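PDB 2IJG: cryptochrome DASH, chloroplast/mitochondrial from Arabidopsis thaliana, which repairs cyclobutane pyrimidine dimers in single-stranded DNA as a photolyase carrying FAD and a folate chromophore, and may also serve as a photoreceptor. Local coordinates for residues N2-R7 with V243-R248; G41-W46 with A137-A142; T68-Y73 with P220-D225; F189-V194 with R334-K339; Y374-A379 with F449-Q454. All coordinates share one frame; numbering follows the deposited sequence.

Contact 1. Residues N2-R7 with V243-R248; sequences NDHIHR and VTRGMR
A short two-stranded parallel sheet joins the N-terminal arm to residues 243-248, in the long connection between helices 195-205 and 253-266, Ile5 pairing with Gly246 and His6 with Met247. Its ladder has three rungs: Gly246 N to His4 O at 2.8 Å, His6 N to Gly246 O at 2.7 Å and Arg248 N to His6 O at 2.9 Å. Gly246 adopts an extended form with positive phi, 91°, in which a CB would press on the preceding carbonyl O. On the face it shares with His6, Met247 runs to Lys288 and Phe389, its side chain about 8 Å from the bound FAD, while Arg248 forms a salt bridge with Glu101. Ile5 reaches back along the partner chain, its CD1 3.4 Å from Val243 O. Ahead of the strand a type II turn, Asn2 to Ile5, brings His4 round to Arg245, whose guanidinium also makes a cation-pi contact with Phe467. The His4 and Arg245 side chains run side by side and point the same way: the guanidinium lies flat on the imidazole with planes 7° apart, and Arg245 NH1 comes 3.8 Å from His4 CG.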
# COMPACT_ATOMS: atom_id res chain seq x y z
N ASN A 2 -1.07 -20.88 15.87
CA ASN A 2 -1.07 -19.42 15.78
C ASN A 2 -0.19 -18.77 16.84
O ASN A 2 -0.44 -17.62 17.24
CB ASN A 2 -2.50 -18.89 15.88
CG ASN A 2 -3.41 -19.46 14.80
OD1 ASN A 2 -3.70 -20.66 14.78
ND2 ASN A 2 -3.87 -18.60 13.89
N ASP A 3 0.83 -19.48 17.30
CA ASP A 3 1.73 -18.95 18.30
C ASP A 3 2.63 -17.89 17.67
O ASP A 3 3.17 -18.09 16.58
CB ASP A 3 2.59 -20.05 18.91
CG ASP A 3 2.34 -20.23 20.39
OD1 ASP A 3 1.30 -20.83 20.75
OD2 ASP A 3 3.16 -19.76 21.19
N HIS A 4 2.78 -16.78 18.37
CA HIS A 4 3.59 -15.67 17.89
C HIS A 4 3.05 -15.11 16.57
O HIS A 4 3.79 -14.50 15.80
CB HIS A 4 5.05 -16.10 17.75
CG HIS A 4 5.65 -16.58 19.03
ND1 HIS A 4 5.62 -17.90 19.41
CD2 HIS A 4 6.25 -15.91 20.04
CE1 HIS A 4 6.17 -18.02 20.61
NE2 HIS A 4 6.56 -16.83 21.01
N ILE A 5 1.76 -15.34 16.33
CA ILE A 5 1.09 -14.84 15.14
C ILE A 5 0.16 -13.73 15.62
O ILE A 5 -0.68 -13.95 16.49
CB ILE A 5 0.24 -15.94 14.46
CG1 ILE A 5 1.16 -17.00 13.84
CG2 ILE A 5 -0.64 -15.33 13.38
CD1 ILE A 5 0.41 -18.10 13.11
N HIS A 6 0.31 -12.54 15.07
CA HIS A 6 -0.51 -11.40 15.46
C HIS A 6 -1.46 -10.96 14.36
O HIS A 6 -1.05 -10.49 13.31
CB HIS A 6 0.39 -10.23 15.87
CG HIS A 6 1.47 -10.60 16.83
ND1 HIS A 6 1.22 -11.28 18.00
CD2 HIS A 6 2.81 -10.39 16.80
CE1 HIS A 6 2.36 -11.47 18.65
NE2 HIS A 6 3.33 -10.94 17.94
N ARG A 7 -2.75 -11.11 14.63
CA ARG A 7 -3.78 -10.72 13.68
C ARG A 7 -3.88 -9.19 13.69
O ARG A 7 -3.93 -8.58 14.76
CB ARG A 7 -5.10 -11.34 14.11
CG ARG A 7 -6.11 -11.55 13.01
CD ARG A 7 -6.91 -12.82 13.28
NE ARG A 7 -7.89 -13.08 12.23
CZ ARG A 7 -9.01 -12.38 12.06
NH1 ARG A 7 -9.30 -11.39 12.89
NH2 ARG A 7 -9.83 -12.68 11.07
N VAL A 243 0.67 -17.46 6.92
CA VAL A 243 1.54 -16.62 7.74
C VAL A 243 1.77 -17.48 8.98
O VAL A 243 0.84 -17.72 9.75
CB VAL A 243 0.85 -15.30 8.12
CG1 VAL A 243 1.72 -14.53 9.09
CG2 VAL A 243 0.59 -14.47 6.87
N THR A 244 3.00 -17.94 9.17
CA THR A 244 3.32 -18.82 10.28
C THR A 244 3.86 -18.15 11.53
O THR A 244 4.06 -18.81 12.55
CB THR A 244 4.33 -19.88 9.84
OG1 THR A 244 5.49 -19.23 9.31
CG2 THR A 244 3.72 -20.77 8.76
N ARG A 245 4.12 -16.86 11.44
CA ARG A 245 4.61 -16.11 12.58
C ARG A 245 4.62 -14.64 12.19
O ARG A 245 4.75 -14.31 11.01
CB ARG A 245 6.00 -16.62 13.01
CG ARG A 245 7.12 -15.59 13.06
CD ARG A 245 7.94 -15.68 14.36
NE ARG A 245 8.03 -17.03 14.90
CZ ARG A 245 8.44 -17.32 16.13
NH1 ARG A 245 8.82 -16.34 16.95
NH2 ARG A 245 8.45 -18.57 16.57
N GLY A 246 4.43 -13.76 13.17
CA GLY A 246 4.40 -12.34 12.90
C GLY A 246 2.98 -11.87 12.61
O GLY A 246 2.01 -12.56 12.95
N MET A 247 2.85 -10.72 11.98
CA MET A 247 1.55 -10.15 11.66
C MET A 247 0.89 -10.75 10.42
O MET A 247 1.54 -10.95 9.40
CB MET A 247 1.69 -8.63 11.49
CG MET A 247 2.30 -7.96 12.71
SD MET A 247 2.56 -6.19 12.51
CE MET A 247 4.17 -6.18 11.73
N ARG A 248 -0.40 -11.04 10.51
CA ARG A 248 -1.11 -11.62 9.37
C ARG A 248 -1.79 -10.60 8.45
O ARG A 248 -1.73 -10.73 7.22
CB ARG A 248 -2.15 -12.62 9.85
CG ARG A 248 -2.97 -13.20 8.72
CD ARG A 248 -4.27 -13.79 9.21
NE ARG A 248 -5.00 -14.48 8.15
CZ ARG A 248 -5.51 -13.89 7.06
NH1 ARG A 248 -5.37 -12.58 6.88
NH2 ARG A 248 -6.17 -14.62 6.17

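Contact 2. Residues G41-W46 with A137-A142; sequences GVTILW and ARTVFA
Ala137 fits its methyl group under the bend of Ile44, CB lying 3.7 Å from Ile44 CG1 and almost as near to CD1. CG1 stands beside the backbone N of Ile44 (chi1 -63°), which tips the chain back over this small residue; Leu131 and Ala132 of helix 124-134 also pack on Ile44. The CG2 branch of Val140 fits against Ile44 CB at 3.9 Å, while its CG1 leans to the CB of Trp46. The indole of Trp46 then reaches across the next hollow, with CE3 3.5 Å from Ala142 CB. The face bearing Thr43, Leu45 and Phe141 is shaped differently: Thr43 OG1 projects to the edge of the Phe141 ring, near its plane and 3.3 Å from CD1, and shares a hydrogen bond of 3.0 Å with Thr139 OG1. Helix 57-64 packs on this side. The strands themselves are joined by backbone bonds, among them Ile44 N to Thr139 O at 2.9 Å and Phe141 N to Ile44 O at 2.7 Å. Parallel central strands with helices on both faces, in the order 3-2-1-4-5, are characteristic of the Rossmann-like alpha/beta domain of photolyases and cryptochromes.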
# COMPACT_ATOMS: atom_id res chain seq x y z
N GLY A 41 -29.76 7.56 -16.11
CA GLY A 41 -29.12 6.48 -16.84
C GLY A 41 -28.21 5.59 -16.01
O GLY A 41 -28.10 5.75 -14.79
N VAL A 42 -27.56 4.66 -16.69
CA VAL A 42 -26.66 3.72 -16.04
C VAL A 42 -25.22 4.20 -16.07
O VAL A 42 -24.80 4.89 -17.00
CB VAL A 42 -26.73 2.34 -16.74
CG1 VAL A 42 -25.71 1.40 -16.13
CG2 VAL A 42 -28.12 1.77 -16.60
N THR A 43 -24.46 3.83 -15.05
CA THR A 43 -23.05 4.18 -14.97
C THR A 43 -22.28 3.00 -14.41
O THR A 43 -22.78 2.26 -13.56
CB THR A 43 -22.79 5.40 -14.06
OG1 THR A 43 -21.40 5.72 -14.08
CG2 THR A 43 -23.22 5.11 -12.63
N ILE A 44 -21.06 2.81 -14.90
CA ILE A 44 -20.22 1.72 -14.44
C ILE A 44 -19.14 2.29 -13.53
O ILE A 44 -18.50 3.29 -13.86
CB ILE A 44 -19.54 1.00 -15.62
CG1 ILE A 44 -20.61 0.36 -16.51
CG2 ILE A 44 -18.55 -0.04 -15.09
CD1 ILE A 44 -20.06 -0.33 -17.74
N LEU A 45 -18.96 1.65 -12.38
CA LEU A 45 -17.96 2.06 -11.41
C LEU A 45 -16.87 1.00 -11.45
O LEU A 45 -17.07 -0.12 -10.99
CB LEU A 45 -18.56 2.12 -10.00
CG LEU A 45 -18.03 3.12 -8.97
CD1 LEU A 45 -18.05 2.45 -7.61
CD2 LEU A 45 -16.62 3.58 -9.31
N TRP A 46 -15.72 1.35 -12.02
CA TRP A 46 -14.58 0.45 -12.15
C TRP A 46 -13.62 0.71 -10.99
O TRP A 46 -13.01 1.77 -10.91
CB TRP A 46 -13.93 0.72 -13.52
CG TRP A 46 -12.57 0.16 -13.73
CD1 TRP A 46 -12.10 -1.05 -13.30
CD2 TRP A 46 -11.53 0.75 -14.51
NE1 TRP A 46 -10.82 -1.24 -13.76
CE2 TRP A 46 -10.44 -0.15 -14.51
CE3 TRP A 46 -11.40 1.97 -15.20
CZ2 TRP A 46 -9.25 0.12 -15.18
CZ3 TRP A 46 -10.22 2.23 -15.87
CH2 TRP A 46 -9.15 1.31 -15.85
N ALA A 137 -24.36 2.01 -20.64
CA ALA A 137 -23.78 2.92 -19.66
C ALA A 137 -23.36 4.25 -20.27
O ALA A 137 -22.75 4.29 -21.34
CB ALA A 137 -22.57 2.26 -18.99
N ARG A 138 -23.71 5.33 -19.59
CA ARG A 138 -23.37 6.67 -20.06
C ARG A 138 -21.91 6.98 -19.73
O ARG A 138 -21.24 7.68 -20.47
CB ARG A 138 -24.26 7.72 -19.38
CG ARG A 138 -25.68 7.77 -19.90
CD ARG A 138 -26.47 8.91 -19.27
NE ARG A 138 -27.73 9.14 -19.96
CZ ARG A 138 -28.63 10.06 -19.60
NH1 ARG A 138 -28.40 10.84 -18.55
NH2 ARG A 138 -29.75 10.20 -20.30
N THR A 139 -21.44 6.43 -18.62
CA THR A 139 -20.07 6.68 -18.20
C THR A 139 -19.45 5.53 -17.42
O THR A 139 -20.13 4.61 -16.97
CB THR A 139 -20.02 7.91 -17.30
OG1 THR A 139 -20.93 7.72 -16.20
CG2 THR A 139 -20.41 9.16 -18.06
N VAL A 140 -18.13 5.61 -17.29
CA VAL A 140 -17.37 4.64 -16.52
C VAL A 140 -16.51 5.47 -15.59
O VAL A 140 -15.62 6.19 -16.04
CB VAL A 140 -16.45 3.78 -17.41
CG1 VAL A 140 -15.50 2.97 -16.53
CG2 VAL A 140 -17.28 2.84 -18.27
N PHE A 141 -16.81 5.41 -14.29
CA PHE A 141 -16.05 6.14 -13.29
C PHE A 141 -14.95 5.27 -12.68
O PHE A 141 -15.09 4.05 -12.62
CB PHE A 141 -16.96 6.64 -12.16
CG PHE A 141 -17.76 7.85 -12.51
CD1 PHE A 141 -18.99 7.73 -13.16
CD2 PHE A 141 -17.29 9.13 -12.21
CE1 PHE A 141 -19.73 8.86 -13.50
CE2 PHE A 141 -18.02 10.26 -12.55
CZ PHE A 141 -19.25 10.13 -13.19
N ALA A 142 -13.88 5.91 -12.24
CA ALA A 142 -12.74 5.22 -11.64
C ALA A 142 -11.73 6.27 -11.20
O ALA A 142 -11.81 7.42 -11.63
CB ALA A 142 -12.10 4.27 -12.65

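Contact 3. Residues T68-Y73 with P220-D225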
# COMPACT_ATOMS: atom_id res chain seq x y z
N THR A 68 -28.98 4.24 -11.88
CA THR A 68 -28.53 2.93 -11.43
C THR A 68 -27.02 2.78 -11.61
O THR A 68 -26.44 3.31 -12.56
CB THR A 68 -29.29 1.81 -12.19
OG1 THR A 68 -28.52 0.60 -12.18
CG2 THR A 68 -29.56 2.23 -13.62
N ILE A 69 -26.39 2.05 -10.69
CA ILE A 69 -24.94 1.84 -10.73
C ILE A 69 -24.54 0.38 -10.88
O ILE A 69 -25.17 -0.51 -10.30
CB ILE A 69 -24.28 2.38 -9.44
CG1 ILE A 69 -24.67 3.84 -9.21
CG2 ILE A 69 -22.76 2.26 -9.55
CD1 ILE A 69 -24.15 4.39 -7.90
N LEU A 70 -23.50 0.14 -11.66
CA LEU A 70 -22.98 -1.21 -11.86
C LEU A 70 -21.51 -1.22 -11.44
O LEU A 70 -20.62 -0.95 -12.25
CB LEU A 70 -23.10 -1.63 -13.32
CG LEU A 70 -22.53 -3.02 -13.64
CD1 LEU A 70 -23.14 -4.05 -12.71
CD2 LEU A 70 -22.82 -3.38 -15.09
N PRO A 71 -21.24 -1.51 -10.16
CA PRO A 71 -19.86 -1.55 -9.67
C PRO A 71 -19.16 -2.80 -10.18
O PRO A 71 -19.70 -3.90 -10.09
CB PRO A 71 -20.02 -1.52 -8.15
CG PRO A 71 -21.36 -2.10 -7.93
CD PRO A 71 -22.20 -1.57 -9.04
N VAL A 72 -17.95 -2.62 -10.72
CA VAL A 72 -17.20 -3.73 -11.30
C VAL A 72 -15.73 -3.80 -10.90
O VAL A 72 -15.07 -2.78 -10.69
CB VAL A 72 -17.24 -3.67 -12.84
CG1 VAL A 72 -16.68 -4.95 -13.44
CG2 VAL A 72 -18.65 -3.40 -13.32
N TYR A 73 -15.22 -5.02 -10.80
CA TYR A 73 -13.81 -5.23 -10.51
C TYR A 73 -13.30 -6.26 -11.51
O TYR A 73 -13.86 -7.35 -11.64
CB TYR A 73 -13.57 -5.77 -9.10
CG TYR A 73 -12.09 -5.93 -8.85
CD1 TYR A 73 -11.29 -4.83 -8.51
CD2 TYR A 73 -11.45 -7.16 -9.03
CE1 TYR A 73 -9.91 -4.95 -8.38
CE2 TYR A 73 -10.07 -7.29 -8.90
CZ TYR A 73 -9.31 -6.18 -8.58
OH TYR A 73 -7.94 -6.30 -8.46
N PRO A 220 -30.39 1.59 -6.98
CA PRO A 220 -30.31 0.22 -7.50
C PRO A 220 -29.15 -0.02 -8.47
O PRO A 220 -28.48 0.92 -8.90
CB PRO A 220 -31.65 0.06 -8.19
CG PRO A 220 -31.81 1.40 -8.84
CD PRO A 220 -31.37 2.38 -7.74
N THR A 221 -28.94 -1.29 -8.80
CA THR A 221 -27.92 -1.70 -9.74
C THR A 221 -28.71 -2.20 -10.93
O THR A 221 -29.93 -2.33 -10.85
CB THR A 221 -27.10 -2.90 -9.21
OG1 THR A 221 -27.92 -4.08 -9.26
CG2 THR A 221 -26.65 -2.67 -7.79
N PRO A 222 -28.05 -2.48 -12.06
CA PRO A 222 -28.82 -2.98 -13.19
C PRO A 222 -29.30 -4.39 -12.85
O PRO A 222 -29.07 -4.87 -11.74
CB PRO A 222 -27.81 -2.97 -14.33
CG PRO A 222 -26.88 -1.86 -13.95
CD PRO A 222 -26.69 -2.09 -12.48
N SER A 223 -29.95 -5.06 -13.79
CA SER A 223 -30.45 -6.41 -13.56
C SER A 223 -29.30 -7.39 -13.28
O SER A 223 -29.16 -7.87 -12.16
CB SER A 223 -31.27 -6.87 -14.76
OG SER A 223 -32.17 -7.89 -14.38
N VAL A 224 -28.49 -7.69 -14.30
CA VAL A 224 -27.35 -8.60 -14.12
C VAL A 224 -27.72 -10.01 -13.67
O VAL A 224 -28.16 -10.21 -12.54
CB VAL A 224 -26.34 -8.04 -13.09
CG1 VAL A 224 -25.15 -8.97 -12.96
CG2 VAL A 224 -25.90 -6.65 -13.49
N ASP A 225 -27.52 -11.00 -14.54
CA ASP A 225 -27.86 -12.37 -14.17
C ASP A 225 -26.72 -13.18 -13.56
O ASP A 225 -26.91 -14.34 -13.19
CB ASP A 225 -28.46 -13.13 -15.36
CG ASP A 225 -27.84 -12.73 -16.69
OD1 ASP A 225 -28.16 -11.63 -17.19
OD2 ASP A 225 -27.03 -13.52 -17.23
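Leu70 turns its side chain onto the loop 220-225 and meets it in two steps. CB sits against the Pro222 ring, 3.7 Å from CD, the two side chains crossing at about a right angle. CG, anti to the backbone N (chi1 178°), carries the chain past the proline, and from it CD1 extends to Val224 CG2 at 3.9 Å while keeping Pro222 CD beside it. Trp227, further along the same loop, also packs on this leucine. One backbone bond lies next to this apolar strip: Ile69 N donates to Pro220 O at 3.0 Å. Ile69 O in turn receives a CA-H...O contact from Thr221 CA, also at 3.0 Å. Thr68 OG1 adds a weak, 3.3 Å bond to the same Pro220 O. Pro222, which has no N-H to give, presents its CD to Ile69 O at 3.1 Å, and Thr221 OG1 bonds back to Pro222 O at 2.8 Å within the loop. Strand 68-75 is held on its other edge by strand 42-46, and from Pro71 onward by strand 118-121 on this one; the loop thus borders the strand's first residues, ahead of that pairing. It belongs to the long connection from helix 195-205 to strand 246-247, which wraps the alpha/beta domain in the manner of photolyases.

Contact 4. Residues F189-V194 with R334-K339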
# COMPACT_ATOMS: atom_id res chain seq x y z
N PHE A 189 4.78 19.36 -12.27
CA PHE A 189 6.06 19.40 -12.98
C PHE A 189 7.08 20.19 -12.18
O PHE A 189 8.29 20.00 -12.34
CB PHE A 189 5.89 20.03 -14.37
CG PHE A 189 5.53 19.05 -15.44
CD1 PHE A 189 5.60 19.41 -16.78
CD2 PHE A 189 5.15 17.75 -15.12
CE1 PHE A 189 5.30 18.50 -17.79
CE2 PHE A 189 4.84 16.83 -16.12
CZ PHE A 189 4.92 17.20 -17.46
N ASP A 190 6.61 21.09 -11.32
CA ASP A 190 7.50 21.89 -10.49
C ASP A 190 7.48 21.43 -9.04
O ASP A 190 7.62 22.24 -8.12
CB ASP A 190 7.13 23.37 -10.57
CG ASP A 190 7.55 24.01 -11.88
OD1 ASP A 190 8.74 23.93 -12.23
OD2 ASP A 190 6.68 24.60 -12.56
N LEU A 191 7.31 20.13 -8.83
CA LEU A 191 7.30 19.58 -7.47
C LEU A 191 8.71 19.74 -6.90
O LEU A 191 9.68 19.39 -7.56
CB LEU A 191 6.92 18.10 -7.49
CG LEU A 191 6.63 17.44 -6.14
CD1 LEU A 191 5.27 17.88 -5.64
CD2 LEU A 191 6.65 15.91 -6.30
N PRO A 192 8.84 20.28 -5.69
CA PRO A 192 10.18 20.44 -5.11
C PRO A 192 10.87 19.08 -5.07
O PRO A 192 10.24 18.08 -4.72
CB PRO A 192 9.89 20.98 -3.71
CG PRO A 192 8.62 21.76 -3.91
CD PRO A 192 7.81 20.85 -4.80
N ASP A 193 12.15 19.03 -5.44
CA ASP A 193 12.91 17.77 -5.43
C ASP A 193 13.35 17.38 -4.02
O ASP A 193 13.87 16.29 -3.81
CB ASP A 193 14.14 17.86 -6.33
CG ASP A 193 13.82 17.65 -7.80
OD1 ASP A 193 12.92 16.84 -8.12
OD2 ASP A 193 14.49 18.28 -8.65
N VAL A 194 13.18 18.29 -3.07
CA VAL A 194 13.54 18.01 -1.68
C VAL A 194 12.24 17.92 -0.88
O VAL A 194 11.46 18.87 -0.86
CB VAL A 194 14.43 19.13 -1.10
CG1 VAL A 194 14.79 18.82 0.35
CG2 VAL A 194 15.70 19.28 -1.92
N ARG A 334 3.59 10.02 -4.54
CA ARG A 334 2.56 9.92 -5.57
C ARG A 334 2.82 11.02 -6.61
O ARG A 334 2.85 10.77 -7.81
CB ARG A 334 1.18 10.14 -4.96
CG ARG A 334 0.47 8.88 -4.54
CD ARG A 334 -0.13 8.15 -5.74
NE ARG A 334 -0.92 6.99 -5.31
CZ ARG A 334 -1.48 6.12 -6.15
NH1 ARG A 334 -1.35 6.27 -7.46
NH2 ARG A 334 -2.18 5.10 -5.66
N PHE A 335 2.99 12.25 -6.13
CA PHE A 335 3.23 13.37 -7.03
C PHE A 335 4.57 13.23 -7.73
O PHE A 335 4.72 13.59 -8.89
CB PHE A 335 3.17 14.70 -6.25
CG PHE A 335 1.83 14.98 -5.64
CD1 PHE A 335 0.68 14.98 -6.43
CD2 PHE A 335 1.71 15.22 -4.28
CE1 PHE A 335 -0.57 15.22 -5.87
CE2 PHE A 335 0.46 15.46 -3.70
CZ PHE A 335 -0.69 15.46 -4.51
N LEU A 336 5.54 12.67 -7.01
CA LEU A 336 6.87 12.47 -7.55
C LEU A 336 6.82 11.49 -8.72
O LEU A 336 7.56 11.63 -9.70
CB LEU A 336 7.79 11.95 -6.43
CG LEU A 336 9.30 11.84 -6.63
CD1 LEU A 336 9.61 10.64 -7.51
CD2 LEU A 336 9.86 13.14 -7.22
N SER A 337 5.93 10.50 -8.63
CA SER A 337 5.81 9.52 -9.71
C SER A 337 5.35 10.19 -11.00
O SER A 337 5.65 9.72 -12.09
CB SER A 337 4.84 8.41 -9.32
OG SER A 337 3.51 8.89 -9.20
N ILE A 338 4.63 11.30 -10.89
CA ILE A 338 4.17 12.03 -12.06
C ILE A 338 5.31 12.85 -12.65
O ILE A 338 5.54 12.85 -13.85
CB ILE A 338 2.99 12.98 -11.74
CG1 ILE A 338 1.76 12.18 -11.30
CG2 ILE A 338 2.63 13.82 -12.96
CD1 ILE A 338 0.62 13.04 -10.82
N LYS A 339 6.04 13.56 -11.79
CA LYS A 339 7.14 14.39 -12.25
C LYS A 339 8.30 13.57 -12.81
O LYS A 339 8.99 14.02 -13.73
CB LYS A 339 7.65 15.28 -11.11
CG LYS A 339 8.82 16.17 -11.53
CD LYS A 339 9.39 16.98 -10.39
CE LYS A 339 10.56 17.83 -10.88
NZ LYS A 339 11.29 18.50 -9.76
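Lys339 stretches from helix 318-340 to the loop 189-194 and puts its ammonium group between two oxygens. NZ donates to Leu191 O at 2.9 Å and to Asp193 OD1 at 2.8 Å, the second bond forming part of a salt bridge. It comes nearly in line with the Leu191 C=O but meets Asp193 OD1 from 54° above the carboxylate plane. Every torsion of the lysine is close to 180°, which gives the full length the span needs, and its CE passes 3.5 Å from Phe189 O. Beneath this polar arm lies the tight part: Leu191, buried, drives both methyl groups onto the helix. CD2 lies 3.5 Å from Leu336 N and 3.7 Å from Phe335 CB, while CD1 also rests on Phe335 CB. The contact joins a part of the chain belonging to the photolyase alpha/beta family region with a helix of the FAD-binding region, and Phe198 of helix 195-205 packs on both Leu191 and Phe335. The Phe335 ring itself leads away from the loop and meets that of Trp174, the planes about 10° apart. Towards solvent the packing thins: Asp190 turns outward, and the ring of the exposed Phe189 stays looser, its CE2 no nearer to residues 334-339 than 4.6 Å, from Ile338 O.

Contact 5. Residues Y374-A379 with F449-Q454; sequences YPLIDA and FSIPKQ
Gln454 N donates to Ser450 O at 2.7 Å, a first-turn bond of helix 451-458; the CB of Gln454 lies 3.7 Å from Leu376 CD2. The same CD2 lies 3.4 Å from Ile451 O, so one methyl group touches the helix at both backbone and side chain. A chi1 of -179° swings CG away from the Leu376 amide and towards that helix, while CB rests 4.2 Å from Ile451 CG2. Ile451 touches three residues, Leu376, Tyr374 and Ile377: its CG2 also looks obliquely at the Tyr374 ring, 4.4 Å from CD2, and its CG1 meets Ile377 CD1 at 4.1 Å. The contact is therefore apolar across its middle, with polar ends that look elsewhere. Tyr374 OH bonds to Val493 O, and Gln454 OE1 to NH1 of Arg393, which probably belongs to an ATP site, as in relatives. Tyr374 and Ser450 occupy the N-cap positions of their helices, Ser450 OG receiving a weak bond from Lys453 N. Two helix starts thus pack side against side in the FAD-binding domain, with helix 392-405 against Ile377 through Ile397 and Phe401, and helix 463-468 against Pro375 and Ala379.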
# COMPACT_ATOMS: atom_id res chain seq x y z
N TYR A 374 24.06 -11.80 8.52
CA TYR A 374 23.87 -10.63 9.36
C TYR A 374 22.44 -10.65 9.89
O TYR A 374 21.49 -10.42 9.15
CB TYR A 374 24.11 -9.34 8.56
CG TYR A 374 25.54 -9.19 8.10
CD1 TYR A 374 25.93 -9.57 6.82
CD2 TYR A 374 26.52 -8.73 8.98
CE1 TYR A 374 27.27 -9.49 6.42
CE2 TYR A 374 27.86 -8.66 8.60
CZ TYR A 374 28.22 -9.04 7.32
OH TYR A 374 29.55 -8.99 6.94
N PRO A 375 22.28 -10.95 11.19
CA PRO A 375 21.00 -11.04 11.90
C PRO A 375 20.01 -9.91 11.60
O PRO A 375 18.85 -10.16 11.30
CB PRO A 375 21.42 -11.06 13.37
CG PRO A 375 22.72 -11.81 13.31
CD PRO A 375 23.40 -11.15 12.13
N LEU A 376 20.49 -8.67 11.69
CA LEU A 376 19.63 -7.52 11.44
C LEU A 376 19.05 -7.61 10.04
O LEU A 376 17.87 -7.33 9.83
CB LEU A 376 20.43 -6.22 11.60
CG LEU A 376 19.68 -4.90 11.39
CD1 LEU A 376 18.43 -4.86 12.27
CD2 LEU A 376 20.60 -3.73 11.72
N ILE A 377 19.87 -8.01 9.07
CA ILE A 377 19.43 -8.13 7.69
C ILE A 377 18.50 -9.32 7.48
O ILE A 377 17.41 -9.17 6.94
CB ILE A 377 20.62 -8.28 6.72
CG1 ILE A 377 21.53 -7.05 6.80
CG2 ILE A 377 20.11 -8.49 5.29
CD1 ILE A 377 20.79 -5.73 6.64
N ASP A 378 18.94 -10.49 7.92
CA ASP A 378 18.15 -11.71 7.75
C ASP A 378 16.81 -11.66 8.46
O ASP A 378 15.81 -12.15 7.94
CB ASP A 378 18.95 -12.94 8.20
CG ASP A 378 20.20 -13.16 7.37
OD1 ASP A 378 20.25 -12.69 6.21
OD2 ASP A 378 21.14 -13.82 7.87
N ALA A 379 16.78 -11.09 9.65
CA ALA A 379 15.53 -11.00 10.40
C ALA A 379 14.48 -10.24 9.58
O ALA A 379 13.34 -10.69 9.42
CB ALA A 379 15.77 -10.28 11.73
N PHE A 449 23.93 2.83 6.09
CA PHE A 449 23.40 2.35 7.35
C PHE A 449 24.32 1.29 7.94
O PHE A 449 24.48 0.21 7.38
CB PHE A 449 21.99 1.80 7.15
CG PHE A 449 20.98 2.85 6.83
CD1 PHE A 449 19.96 3.15 7.73
CD2 PHE A 449 21.05 3.57 5.64
CE1 PHE A 449 19.04 4.16 7.46
CE2 PHE A 449 20.14 4.58 5.36
CZ PHE A 449 19.13 4.88 6.27
N SER A 450 24.95 1.63 9.06
CA SER A 450 25.86 0.73 9.76
C SER A 450 25.06 -0.37 10.45
O SER A 450 24.37 -0.11 11.44
CB SER A 450 26.68 1.52 10.79
OG SER A 450 27.46 0.66 11.60
N ILE A 451 25.16 -1.59 9.93
CA ILE A 451 24.44 -2.72 10.52
C ILE A 451 24.67 -2.81 12.03
O ILE A 451 23.72 -2.95 12.80
CB ILE A 451 24.83 -4.05 9.83
CG1 ILE A 451 24.13 -4.17 8.47
CG2 ILE A 451 24.40 -5.23 10.69
CD1 ILE A 451 24.37 -3.01 7.53
N PRO A 452 25.93 -2.72 12.48
CA PRO A 452 26.19 -2.80 13.93
C PRO A 452 25.55 -1.66 14.72
O PRO A 452 24.97 -1.88 15.78
CB PRO A 452 27.72 -2.80 14.01
CG PRO A 452 28.13 -2.06 12.76
CD PRO A 452 27.20 -2.63 11.73
N LYS A 453 25.66 -0.43 14.21
CA LYS A 453 25.06 0.72 14.89
C LYS A 453 23.54 0.62 14.87
O LYS A 453 22.89 0.76 15.90
CB LYS A 453 25.48 2.03 14.22
CG LYS A 453 26.91 2.46 14.50
CD LYS A 453 27.15 3.87 13.97
CE LYS A 453 28.54 4.37 14.30
NZ LYS A 453 28.72 5.79 13.91
N GLN A 454 22.98 0.37 13.69
CA GLN A 454 21.53 0.25 13.54
C GLN A 454 20.97 -0.83 14.46
O GLN A 454 19.92 -0.64 15.07
CB GLN A 454 21.17 -0.08 12.08
CG GLN A 454 21.49 1.02 11.08
CD GLN A 454 20.66 2.28 11.29
OE1 GLN A 454 19.44 2.21 11.44
NE2 GLN A 454 21.32 3.43 11.28

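In the fold
Contacts 2 and 3 share one parallel sheet: strands 42-46 and 68-75 are neighbours, with Leu70 N 2.9 Å from Thr43 O and Val72 N 2.7 Å from Leu45 O, and the two centres about 10 Å apart. At the other end of the molecule lies contact 5, its centre about 51 Å from that of contact 2. Contacts 1 and 4 lie on opposite sides of the chain's centre, 38 Å apart between centres, yet both approach the flavin: the side chains of Met247 and Leu336 lie about 8 and 10 Å from FAD. The bound folate is about 12 Å from the side chain of Trp46 in contact 2.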